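Long-range contacts in Cas13d (uncultured Ruminococcus sp, PDB 6IV9), which binds a CRISPR RNA and, through its two HEPN domains, matures that RNA and cleaves target RNA: residues A587-G592 against N640-R645; S629-Y634 against Y727-Y732; L785-N790 against L803-E808. The protein carries 2 engineered substitutions. One frame throughout, in Å; residues are numbered along the deposited sequence.

Contacts 1 and 2 are neighbours, with centres about 11 Å apart, and are joined through successive helices: helix 630-638 of contact 2 runs on in the chain to helix 641-647 of contact 1. They meet directly where Tyr727 OH lies 2.7 Å from Ile590 O, probably hydrogen-bonded to it. Contact 2 faces the bound RNA and binds U39 and A40 of chain B, whereas contact 1 sits behind it, its nearest atom about 14 Å from the nucleic acid. Contact 3 is remote, its centre about 50 Å from that of contact 1 and about 47 Å from that of contact 2, yet it comes within about 4 Å of the RNA at its nearest atom.

Contact 1. Residues A587-G592 against N640-R645; sequences ALTILG and NAQKIR
Thr589 and Ile590 pack on the methyl of Ala641, where helices 587-591 and 641-645 run nearly parallel at 18° with their axes 7.6 Å apart. The CG2 of Thr589 stands anti to its backbone N and touches the start of the facing helix, 3.5 Å from Gln642 N; OG1 turns back instead to bond Arg585 O in its own helix. Ile590 brings CB over Ala641 CB at 4.0 Å and lies side by side with Ile644, its CG1 against Ile644 CG2. Arg645 leaves its helix with CG anti to the backbone N (chi1 177°) and bends at chi2 (61°), a kink that carries CD to 3.4 Å from Ile590 O and NE to 3.1 Å from Leu591 O, a weak bond. Beyond it, NH2 bonds Lys695 O and Ile697 O. Gly592 lies beside this arm with positive phi, where a CB would sit tightly against Arg645 NE. At the head of the other helix, Asn640 is the N-cap, its OD1 accepting from Lys643 N at 3.0 Å on an in-plane lone pair. Apolar packing thus gives way to a guanidinium at the carboxyl end of helix 587-591, whose partial negative charge would be expected to favour it.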
loop_
_atom_site.group_PDB
_atom_site.type_symbol
_atom_site.label_atom_id
_atom_site.label_comp_id
_atom_site.label_asym_id
_atom_site.label_seq_id
_atom_site.Cartn_x
_atom_site.Cartn_y
_atom_site.Cartn_z
ATOM N N ALA A 587 24.022 9.843 -2.617
ATOM C CA ALA A 587 24.196 9.243 -3.956
ATOM C C ALA A 587 25.610 8.692 -4.168
ATOM O O ALA A 587 25.735 7.566 -4.578
ATOM C CB ALA A 587 23.832 10.240 -5.016
ATOM N N LEU A 588 26.641 9.464 -3.862
ATOM C CA LEU A 588 28.021 8.958 -4.045
ATOM C C LEU A 588 28.268 7.748 -3.141
ATOM O O LEU A 588 28.867 6.830 -3.592
ATOM C CB LEU A 588 29.006 10.085 -3.736
ATOM C CG LEU A 588 29.376 10.957 -4.926
ATOM C CD1 LEU A 588 28.150 11.525 -5.596
ATOM C CD2 LEU A 588 30.328 12.059 -4.516
ATOM N N THR A 589 27.800 7.787 -1.902
ATOM C CA THR A 589 27.990 6.681 -0.936
ATOM C C THR A 589 27.296 5.399 -1.411
ATOM O O THR A 589 27.875 4.354 -1.288
ATOM C CB THR A 589 27.482 7.092 0.448
ATOM O OG1 THR A 589 28.124 8.300 0.831
ATOM C CG2 THR A 589 27.709 6.038 1.501
ATOM N N ILE A 590 26.082 5.496 -1.934
ATOM C CA ILE A 590 25.382 4.270 -2.399
ATOM C C ILE A 590 26.144 3.641 -3.569
ATOM O O ILE A 590 26.094 2.450 -3.695
ATOM C CB ILE A 590 23.875 4.489 -2.652
ATOM C CG1 ILE A 590 23.071 3.237 -2.316
ATOM C CG2 ILE A 590 23.571 4.987 -4.046
ATOM C CD1 ILE A 590 21.596 3.461 -2.264
ATOM N N LEU A 591 26.703 4.463 -4.446
ATOM C CA LEU A 591 27.490 3.969 -5.602
ATOM C C LEU A 591 28.779 3.308 -5.109
ATOM O O LEU A 591 29.139 2.275 -5.621
ATOM C CB LEU A 591 27.793 5.159 -6.504
ATOM C CG LEU A 591 26.901 5.336 -7.724
ATOM C CD1 LEU A 591 25.650 4.487 -7.717
ATOM C CD2 LEU A 591 26.613 6.783 -8.017
ATOM N N GLY A 592 29.411 3.905 -4.105
ATOM C CA GLY A 592 30.680 3.430 -3.538
ATOM C C GLY A 592 31.725 4.526 -3.591
ATOM O O GLY A 592 32.087 4.934 -4.666
ATOM N N ASN A 640 20.340 2.506 4.679
ATOM C CA ASN A 640 21.542 3.353 4.840
ATOM C C ASN A 640 22.383 3.191 3.571
ATOM O O ASN A 640 22.670 2.072 3.237
ATOM C CB ASN A 640 22.269 2.934 6.108
ATOM C CG ASN A 640 23.540 3.708 6.339
ATOM O OD1 ASN A 640 24.574 3.391 5.794
ATOM N ND2 ASN A 640 23.446 4.742 7.135
ATOM N N ALA A 641 22.818 4.287 2.963
ATOM C CA ALA A 641 23.529 4.211 1.669
ATOM C C ALA A 641 24.792 3.363 1.780
ATOM O O ALA A 641 25.012 2.533 0.948
ATOM C CB ALA A 641 23.893 5.598 1.226
ATOM N N GLN A 642 25.588 3.616 2.793
ATOM C CA GLN A 642 26.842 2.858 2.963
ATOM C C GLN A 642 26.557 1.380 3.240
ATOM O O GLN A 642 27.244 0.551 2.693
ATOM C CB GLN A 642 27.632 3.508 4.080
ATOM C CG GLN A 642 29.049 3.012 4.134
ATOM C CD GLN A 642 29.326 2.760 5.583
ATOM O OE1 GLN A 642 29.123 1.656 6.074
ATOM N NE2 GLN A 642 29.710 3.809 6.284
ATOM N N LYS A 643 25.584 1.089 4.091
ATOM C CA LYS A 643 25.254 -0.320 4.406
ATOM C C LYS A 643 24.711 -1.034 3.165
ATOM O O LYS A 643 25.086 -2.148 2.937
ATOM C CB LYS A 643 24.361 -0.398 5.639
ATOM C CG LYS A 643 25.085 -0.056 6.927
ATOM C CD LYS A 643 24.228 -0.132 8.139
ATOM C CE LYS A 643 24.788 0.663 9.289
ATOM N NZ LYS A 643 26.155 0.216 9.608
ATOM N N ILE A 644 23.872 -0.365 2.392
ATOM C CA ILE A 644 23.299 -0.989 1.170
ATOM C C ILE A 644 24.437 -1.324 0.202
ATOM O O ILE A 644 24.443 -2.401 -0.355
ATOM C CB ILE A 644 22.271 -0.045 0.528
ATOM C CG1 ILE A 644 20.974 -0.053 1.330
ATOM C CG2 ILE A 644 22.036 -0.414 -0.923
ATOM C CD1 ILE A 644 20.444 -1.428 1.560
ATOM N N ARG A 645 25.389 -0.415 0.053
ATOM C CA ARG A 645 26.519 -0.669 -0.864
ATOM C C ARG A 645 27.289 -1.898 -0.382
ATOM O O ARG A 645 27.724 -2.620 -1.213
ATOM C CB ARG A 645 27.436 0.542 -0.997
ATOM C CG ARG A 645 28.643 0.293 -1.885
ATOM C CD ARG A 645 28.281 -0.069 -3.304
ATOM N NE ARG A 645 29.404 -0.457 -4.131
ATOM C CZ ARG A 645 29.828 -1.695 -4.287
ATOM N NH1 ARG A 645 29.230 -2.680 -3.659
ATOM N NH2 ARG A 645 30.850 -1.954 -5.067
#

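Contact 2. Residues S629-Y634 against Y727-Y732. With nucleotides of chain B.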
loop_
_atom_site.group_PDB
_atom_site.type_symbol
_atom_site.label_atom_id
_atom_site.label_comp_id
_atom_site.label_asym_id
_atom_site.label_seq_id
_atom_site.Cartn_x
_atom_site.Cartn_y
_atom_site.Cartn_z
ATOM N N SER A 629 15.794 9.208 -8.593
ATOM C CA SER A 629 15.216 7.858 -8.729
ATOM C C SER A 629 14.353 7.549 -7.510
ATOM O O SER A 629 14.855 7.574 -6.424
ATOM C CB SER A 629 16.269 6.821 -8.871
ATOM O OG SER A 629 15.733 5.551 -8.614
ATOM N N SER A 630 13.113 7.145 -7.737
ATOM C CA SER A 630 12.215 6.771 -6.621
ATOM C C SER A 630 12.792 5.550 -5.897
ATOM O O SER A 630 12.506 5.366 -4.742
ATOM C CB SER A 630 10.816 6.557 -7.085
ATOM O OG SER A 630 10.753 5.532 -8.031
ATOM N N ARG A 631 13.507 4.699 -6.621
ATOM C CA ARG A 631 14.132 3.504 -6.009
ATOM C C ARG A 631 15.237 3.919 -5.038
ATOM O O ARG A 631 15.340 3.324 -3.999
ATOM C CB ARG A 631 14.575 2.556 -7.115
ATOM C CG ARG A 631 13.363 1.917 -7.761
ATOM C CD ARG A 631 13.531 1.263 -9.087
ATOM N NE ARG A 631 12.213 0.962 -9.589
ATOM C CZ ARG A 631 11.990 0.420 -10.758
ATOM N NH1 ARG A 631 10.765 0.095 -11.106
ATOM N NH2 ARG A 631 12.991 0.218 -11.586
ATOM N N PHE A 632 16.046 4.892 -5.432
ATOM C CA PHE A 632 17.104 5.430 -4.550
ATOM C C PHE A 632 16.447 6.069 -3.324
ATOM O O PHE A 632 16.861 5.823 -2.235
ATOM C CB PHE A 632 17.907 6.489 -5.298
ATOM C CG PHE A 632 18.817 7.314 -4.433
ATOM C CD1 PHE A 632 19.979 6.773 -3.923
ATOM C CD2 PHE A 632 18.521 8.629 -4.129
ATOM C CE1 PHE A 632 20.818 7.526 -3.129
ATOM C CE2 PHE A 632 19.366 9.380 -3.334
ATOM C CZ PHE A 632 20.511 8.826 -2.841
ATOM N N VAL A 633 15.385 6.833 -3.543
ATOM C CA VAL A 633 14.708 7.515 -2.409
ATOM C C VAL A 633 14.171 6.463 -1.434
ATOM O O VAL A 633 14.297 6.644 -0.257
ATOM C CB VAL A 633 13.607 8.455 -2.914
ATOM C CG1 VAL A 633 12.746 8.955 -1.778
ATOM C CG2 VAL A 633 14.193 9.604 -3.701
ATOM N N TYR A 634 13.610 5.389 -1.966
ATOM C CA TYR A 634 13.077 4.307 -1.111
ATOM C C TYR A 634 14.213 3.722 -0.265
ATOM O O TYR A 634 14.027 3.517 0.892
ATOM C CB TYR A 634 12.438 3.226 -1.985
ATOM C CG TYR A 634 11.716 2.162 -1.208
ATOM C CD1 TYR A 634 12.399 1.100 -0.653
ATOM C CD2 TYR A 634 10.355 2.229 -0.999
ATOM C CE1 TYR A 634 11.751 0.123 0.070
ATOM C CE2 TYR A 634 9.691 1.262 -0.270
ATOM C CZ TYR A 634 10.391 0.208 0.273
ATOM O OH TYR A 634 9.775 -0.742 1.010
ATOM N N TYR A 727 21.438 -1.506 -10.674
ATOM C CA TYR A 727 21.966 -1.572 -9.294
ATOM C C TYR A 727 20.905 -1.068 -8.315
ATOM O O TYR A 727 20.616 -1.741 -7.366
ATOM C CB TYR A 727 23.223 -0.709 -9.175
ATOM C CG TYR A 727 23.702 -0.503 -7.766
ATOM C CD1 TYR A 727 24.083 -1.567 -6.989
ATOM C CD2 TYR A 727 23.735 0.746 -7.189
ATOM C CE1 TYR A 727 24.516 -1.400 -5.692
ATOM C CE2 TYR A 727 24.156 0.936 -5.888
ATOM C CZ TYR A 727 24.553 -0.142 -5.130
ATOM O OH TYR A 727 24.957 0.003 -3.850
ATOM N N LEU A 728 20.314 0.078 -8.602
ATOM C CA LEU A 728 19.280 0.620 -7.690
ATOM C C LEU A 728 18.074 -0.321 -7.628
ATOM O O LEU A 728 17.537 -0.498 -6.564
ATOM C CB LEU A 728 18.874 2.008 -8.178
ATOM C CG LEU A 728 19.936 3.079 -7.998
ATOM C CD1 LEU A 728 19.477 4.401 -8.569
ATOM C CD2 LEU A 728 20.309 3.217 -6.542
ATOM N N THR A 729 17.660 -0.852 -8.768
ATOM C CA THR A 729 16.493 -1.761 -8.810
ATOM C C THR A 729 16.771 -3.006 -7.969
ATOM O O THR A 729 15.936 -3.371 -7.185
ATOM C CB THR A 729 16.156 -2.178 -10.243
ATOM O OG1 THR A 729 15.848 -1.010 -10.986
ATOM C CG2 THR A 729 14.998 -3.140 -10.311
ATOM N N VAL A 730 17.939 -3.600 -8.112
ATOM C CA VAL A 730 18.201 -4.852 -7.356
ATOM C C VAL A 730 18.193 -4.596 -5.844
ATOM O O VAL A 730 17.607 -5.355 -5.127
ATOM C CB VAL A 730 19.517 -5.490 -7.833
ATOM C CG1 VAL A 730 19.997 -6.556 -6.884
ATOM C CG2 VAL A 730 19.395 -6.018 -9.246
ATOM N N MET A 731 18.882 -3.563 -5.389
ATOM C CA MET A 731 18.914 -3.256 -3.940
ATOM C C MET A 731 17.510 -2.859 -3.457
ATOM O O MET A 731 17.133 -3.246 -2.394
ATOM C CB MET A 731 19.969 -2.196 -3.622
ATOM C CG MET A 731 21.355 -2.608 -4.065
ATOM S SD MET A 731 21.809 -4.338 -3.749
ATOM C CE MET A 731 21.811 -4.380 -1.966
ATOM N N TYR A 732 16.780 -2.106 -4.263
ATOM C CA TYR A 732 15.413 -1.673 -3.895
ATOM C C TYR A 732 14.514 -2.899 -3.720
ATOM O O TYR A 732 13.835 -2.990 -2.742
ATOM C CB TYR A 732 14.865 -0.748 -4.978
ATOM C CG TYR A 732 13.368 -0.681 -5.083
ATOM C CD1 TYR A 732 12.616 0.053 -4.195
ATOM C CD2 TYR A 732 12.708 -1.344 -6.094
ATOM C CE1 TYR A 732 11.243 0.107 -4.296
ATOM C CE2 TYR A 732 11.336 -1.305 -6.208
ATOM C CZ TYR A 732 10.602 -0.570 -5.307
ATOM O OH TYR A 732 9.261 -0.503 -5.430
ATOM P P A B 40 10.403 -0.390 -19.621
ATOM O OP1 A B 40 10.076 -0.527 -21.059
ATOM O OP2 A B 40 11.125 0.808 -19.096
ATOM O "O5'" A B 40 9.029 -0.481 -18.799
ATOM C "C5'" A B 40 8.399 0.710 -18.256
ATOM C "C4'" A B 40 7.963 0.488 -16.831
ATOM O "O4'" A B 40 9.079 0.683 -15.935
ATOM C "C3'" A B 40 6.994 1.518 -16.269
ATOM O "O3'" A B 40 5.670 1.469 -16.749
ATOM C "C2'" A B 40 7.084 1.260 -14.773
ATOM O "O2'" A B 40 6.205 0.274 -14.256
ATOM C "C1'" A B 40 8.566 0.898 -14.627
ATOM N N9 A B 40 9.386 1.898 -13.938
ATOM C C8 A B 40 10.556 2.496 -14.345
ATOM N N7 A B 40 11.071 3.310 -13.452
ATOM C C5 A B 40 10.173 3.255 -12.393
ATOM C C6 A B 40 10.158 3.872 -11.127
ATOM N N6 A B 40 11.092 4.727 -10.712
ATOM N N1 A B 40 9.130 3.581 -10.296
ATOM C C2 A B 40 8.191 2.725 -10.711
ATOM N N3 A B 40 8.095 2.082 -11.875
ATOM C C4 A B 40 9.134 2.387 -12.676
ATOM P P U B 38 8.726 -3.212 -9.007
ATOM O OP1 U B 38 8.942 -3.382 -7.607
ATOM O OP2 U B 38 8.331 -1.951 -9.581
ATOM O "O5'" U B 38 10.099 -3.661 -9.672
ATOM C "C5'" U B 38 10.284 -3.462 -11.022
ATOM C "C4'" U B 38 11.462 -4.288 -11.493
ATOM O "O4'" U B 38 11.212 -5.675 -11.165
ATOM C "C3'" U B 38 11.587 -4.263 -13.002
ATOM O "O3'" U B 38 12.415 -3.147 -13.342
ATOM C "C2'" U B 38 12.238 -5.611 -13.314
ATOM O "O2'" U B 38 13.625 -5.602 -13.066
ATOM C "C1'" U B 38 11.618 -6.499 -12.246
ATOM N N1 U B 38 10.464 -7.264 -12.725
ATOM C C2 U B 38 10.256 -8.502 -12.139
ATOM O O2 U B 38 10.995 -8.952 -11.269
ATOM N N3 U B 38 9.141 -9.177 -12.590
ATOM C C4 U B 38 8.218 -8.733 -13.538
ATOM O O4 U B 38 7.248 -9.446 -13.840
ATOM C C5 U B 38 8.482 -7.412 -14.052
ATOM C C6 U B 38 9.573 -6.743 -13.637
ATOM P P U B 39 11.831 -1.879 -14.155
ATOM O OP1 U B 39 12.910 -0.919 -14.224
ATOM O OP2 U B 39 10.575 -1.443 -13.483
ATOM O "O5'" U B 39 11.392 -2.546 -15.513
ATOM C "C5'" U B 39 12.369 -2.852 -16.522
ATOM C "C4'" U B 39 11.676 -3.513 -17.691
ATOM O "O4'" U B 39 10.929 -4.677 -17.234
ATOM C "C3'" U B 39 10.618 -2.684 -18.390
ATOM O "O3'" U B 39 11.232 -1.697 -19.188
ATOM C "C2'" U B 39 9.814 -3.766 -19.111
ATOM O "O2'" U B 39 10.386 -4.402 -20.235
ATOM C "C1'" U B 39 9.751 -4.830 -18.022
ATOM N N1 U B 39 8.590 -4.693 -17.134
ATOM C C2 U B 39 7.354 -5.065 -17.630
ATOM O O2 U B 39 7.192 -5.457 -18.773
ATOM N N3 U B 39 6.315 -4.938 -16.739
ATOM C C4 U B 39 6.386 -4.493 -15.432
ATOM O O4 U B 39 5.366 -4.443 -14.750
ATOM C C5 U B 39 7.698 -4.128 -14.997
ATOM C C6 U B 39 8.730 -4.238 -15.841
HETATM O O HOH W 1 9.410 1.185 -8.167
#
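The ring of Tyr732 carries Arg631 CG over one face and turns its edge to the face of Tyr634. The latter is a T-shaped pair, with planes at 87° and centroids 5.2 Å apart. The guanidinium of Arg631 has C5 of A40 of chain B over one face, and U39 of chain B takes its edge. This is a helix-helix crossing, at 41° between helices 630-634 and 727-732, that forms part of the binding surface for the CRISPR RNA. Arg631 reaches the RNA because its chain is extended from CG to NE, passing over Tyr732 in a CH-pi contact with CG 3.9 Å from the ring centroid. NH1 then donates to OP2 of U39 of chain B at 2.8 Å and NH2 to OP1 of the same nucleotide at 2.9 Å, two nearly straight bonds that clasp one phosphate and fix the rotation of the guanidinium. NH2 also makes a weak bond to Thr729 OG1, a hydroxyl bonded in addition to Gly725 O. A leucine in place of Arg631 would probably leave both phosphate oxygens of U39 of chain B without these donors and the base of A40 of chain B without the flat group against it. Leu728 CD1 packs against Ser629 and Phe632 CB. Ser629 OG caps helix 630-634 by accepting Phe632 N, while the next residue touches the base: Ser630 OG accepts from N6 of A40 of chain B at 2.8 Å. Between arginine and tyrosine sits a water, which accepts from Arg631 NE at 3.2 Å and is held weakly by Tyr732 OH.

Contact 3. Residues L785-N790 against L803-E808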
loop_
_atom_site.group_PDB
_atom_site.type_symbol
_atom_site.label_atom_id
_atom_site.label_comp_id
_atom_site.label_asym_id
_atom_site.label_seq_id
_atom_site.Cartn_x
_atom_site.Cartn_y
_atom_site.Cartn_z
ATOM N N LEU A 785 -8.394 -22.196 28.602
ATOM C CA LEU A 785 -9.872 -22.203 28.704
ATOM C C LEU A 785 -10.449 -23.297 27.811
ATOM O O LEU A 785 -11.421 -23.898 28.209
ATOM C CB LEU A 785 -10.434 -20.830 28.349
ATOM C CG LEU A 785 -10.086 -19.731 29.338
ATOM C CD1 LEU A 785 -10.496 -18.378 28.811
ATOM C CD2 LEU A 785 -10.727 -20.004 30.681
ATOM N N CYS A 786 -9.871 -23.520 26.639
ATOM C CA CYS A 786 -10.417 -24.587 25.773
ATOM C C CYS A 786 -10.253 -25.931 26.480
ATOM O O CYS A 786 -11.137 -26.742 26.383
ATOM C CB CYS A 786 -9.685 -24.653 24.443
ATOM S SG CYS A 786 -10.136 -23.317 23.315
ATOM N N ASP A 787 -9.094 -26.159 27.082
ATOM C CA ASP A 787 -8.824 -27.441 27.775
ATOM C C ASP A 787 -9.697 -27.613 29.029
ATOM O O ASP A 787 -10.221 -28.693 29.205
ATOM C CB ASP A 787 -7.340 -27.600 28.116
ATOM C CG ASP A 787 -6.368 -27.502 26.946
ATOM O OD1 ASP A 787 -6.727 -27.896 25.825
ATOM O OD2 ASP A 787 -5.250 -27.039 27.181
ATOM N N ASP A 788 -9.852 -26.574 29.840
ATOM C CA ASP A 788 -10.536 -26.682 31.153
ATOM C C ASP A 788 -12.044 -26.410 31.138
ATOM O O ASP A 788 -12.666 -26.736 32.135
ATOM C CB ASP A 788 -9.962 -25.654 32.123
ATOM C CG ASP A 788 -8.458 -25.725 32.317
ATOM O OD1 ASP A 788 -7.871 -26.737 31.950
ATOM O OD2 ASP A 788 -7.899 -24.760 32.832
ATOM N N ARG A 789 -12.608 -25.852 30.074
ATOM C CA ARG A 789 -14.042 -25.467 30.102
ATOM C C ARG A 789 -14.787 -26.021 28.893
ATOM O O ARG A 789 -14.163 -26.647 28.071
ATOM C CB ARG A 789 -14.183 -23.947 30.139
ATOM C CG ARG A 789 -13.516 -23.297 31.336
ATOM C CD ARG A 789 -13.732 -21.807 31.306
ATOM N NE ARG A 789 -14.202 -21.281 32.571
ATOM C CZ ARG A 789 -13.500 -20.498 33.369
ATOM N NH1 ARG A 789 -12.464 -20.986 34.024
ATOM N NH2 ARG A 789 -13.851 -19.235 33.529
ATOM N N ASN A 790 -16.105 -25.858 28.867
ATOM C CA ASN A 790 -16.910 -26.347 27.722
ATOM C C ASN A 790 -17.190 -25.199 26.763
ATOM O O ASN A 790 -17.103 -25.403 25.581
ATOM C CB ASN A 790 -18.233 -26.940 28.190
ATOM C CG ASN A 790 -18.013 -28.286 28.824
ATOM O OD1 ASN A 790 -17.387 -29.143 28.217
ATOM N ND2 ASN A 790 -18.473 -28.449 30.047
ATOM N N LEU A 803 -4.335 -28.371 16.478
ATOM C CA LEU A 803 -3.623 -27.079 16.342
ATOM C C LEU A 803 -3.520 -26.388 17.703
ATOM O O LEU A 803 -2.520 -25.772 17.955
ATOM C CB LEU A 803 -4.283 -26.225 15.261
ATOM C CG LEU A 803 -4.080 -26.775 13.854
ATOM C CD1 LEU A 803 -4.767 -25.921 12.812
ATOM C CD2 LEU A 803 -2.609 -26.925 13.533
ATOM N N ARG A 804 -4.534 -26.514 18.548
ATOM C CA ARG A 804 -4.480 -25.879 19.885
ATOM C C ARG A 804 -3.300 -26.459 20.669
ATOM O O ARG A 804 -2.593 -25.704 21.288
ATOM C CB ARG A 804 -5.774 -26.144 20.653
ATOM C CG ARG A 804 -5.807 -25.546 22.047
ATOM C CD ARG A 804 -6.682 -26.346 22.990
ATOM N NE ARG A 804 -7.930 -26.626 22.316
ATOM C CZ ARG A 804 -8.816 -27.517 22.687
ATOM N NH1 ARG A 804 -9.903 -27.686 21.963
ATOM N NH2 ARG A 804 -8.620 -28.235 23.774
ATOM N N LYS A 805 -3.122 -27.772 20.604
ATOM C CA LYS A 805 -2.013 -28.463 21.298
ATOM C C LYS A 805 -0.688 -27.980 20.721
ATOM O O LYS A 805 0.230 -27.796 21.485
ATOM C CB LYS A 805 -2.162 -29.975 21.152
ATOM C CG LYS A 805 -3.271 -30.581 21.993
ATOM C CD LYS A 805 -3.291 -30.022 23.390
ATOM C CE LYS A 805 -4.585 -30.241 24.139
ATOM N NZ LYS A 805 -4.888 -29.089 25.016
ATOM N N CYS A 806 -0.625 -27.791 19.408
ATOM C CA CYS A 806 0.613 -27.306 18.751
ATOM C C CYS A 806 0.952 -25.910 19.269
ATOM O O CYS A 806 2.099 -25.667 19.565
ATOM C CB CYS A 806 0.426 -27.239 17.246
ATOM S SG CYS A 806 0.427 -28.863 16.454
ATOM N N VAL A 807 -0.043 -25.042 19.381
ATOM C CA VAL A 807 0.185 -23.665 19.889
ATOM C C VAL A 807 0.679 -23.732 21.335
ATOM O O VAL A 807 1.492 -22.923 21.711
ATOM C CB VAL A 807 -1.081 -22.807 19.755
ATOM C CG1 VAL A 807 -0.977 -21.513 20.531
ATOM C CG2 VAL A 807 -1.423 -22.551 18.304
ATOM N N GLU A 808 0.151 -24.664 22.119
ATOM C CA GLU A 808 0.571 -24.784 23.532
ATOM C C GLU A 808 2.060 -25.138 23.578
ATOM O O GLU A 808 2.767 -24.590 24.388
ATOM C CB GLU A 808 -0.309 -25.801 24.248
ATOM C CG GLU A 808 -1.685 -25.280 24.586
ATOM C CD GLU A 808 -2.617 -26.311 25.200
ATOM O OE1 GLU A 808 -2.197 -27.448 25.362
ATOM O OE2 GLU A 808 -3.739 -25.970 25.500
#
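Asp787 OD1 is gripped by two basic groups of the facing helix, Arg804 and Lys805. Arg804 NH2 donates to it at 2.8 Å in a salt bridge, meeting the oxygen almost end-on along the C-O direction and keeping it close to the guanidinium plane (9° out). Lys805 NZ is placed to form a second salt bridge to Asp787 OD1, but the modelled separation is too short to be trusted in detail. Two bends in the lysine chain, at chi2 (-44°) and chi4, bring the amine alongside Glu808, one turn further on, where it also bridges to Glu808 OE1 at 3.2 Å. The other Asp787 oxygen, OD2, lies 2.5 Å from Glu808 OE2, with the carboxylate planes nearly perpendicular at 86°. If the modelled positions hold, one of the acids probably carries a proton, and the neighbouring lysine and arginine would be expected to ease the crowding of negative charge. Next to this polar cluster, Cys786 CB sits over the centre of one face of the Arg804 guanidinium, 3.4 Å from NE. The arginine is steadied from outside as well, since NE donates to Leu797 O. Leu803, on the same helix, packs against a phosphate of the bound RNA. Asp787, Arg804, Lys805 and Glu808 together make an interhelical salt-bridge network, joining the end of helix 777-788 to helix 801-813.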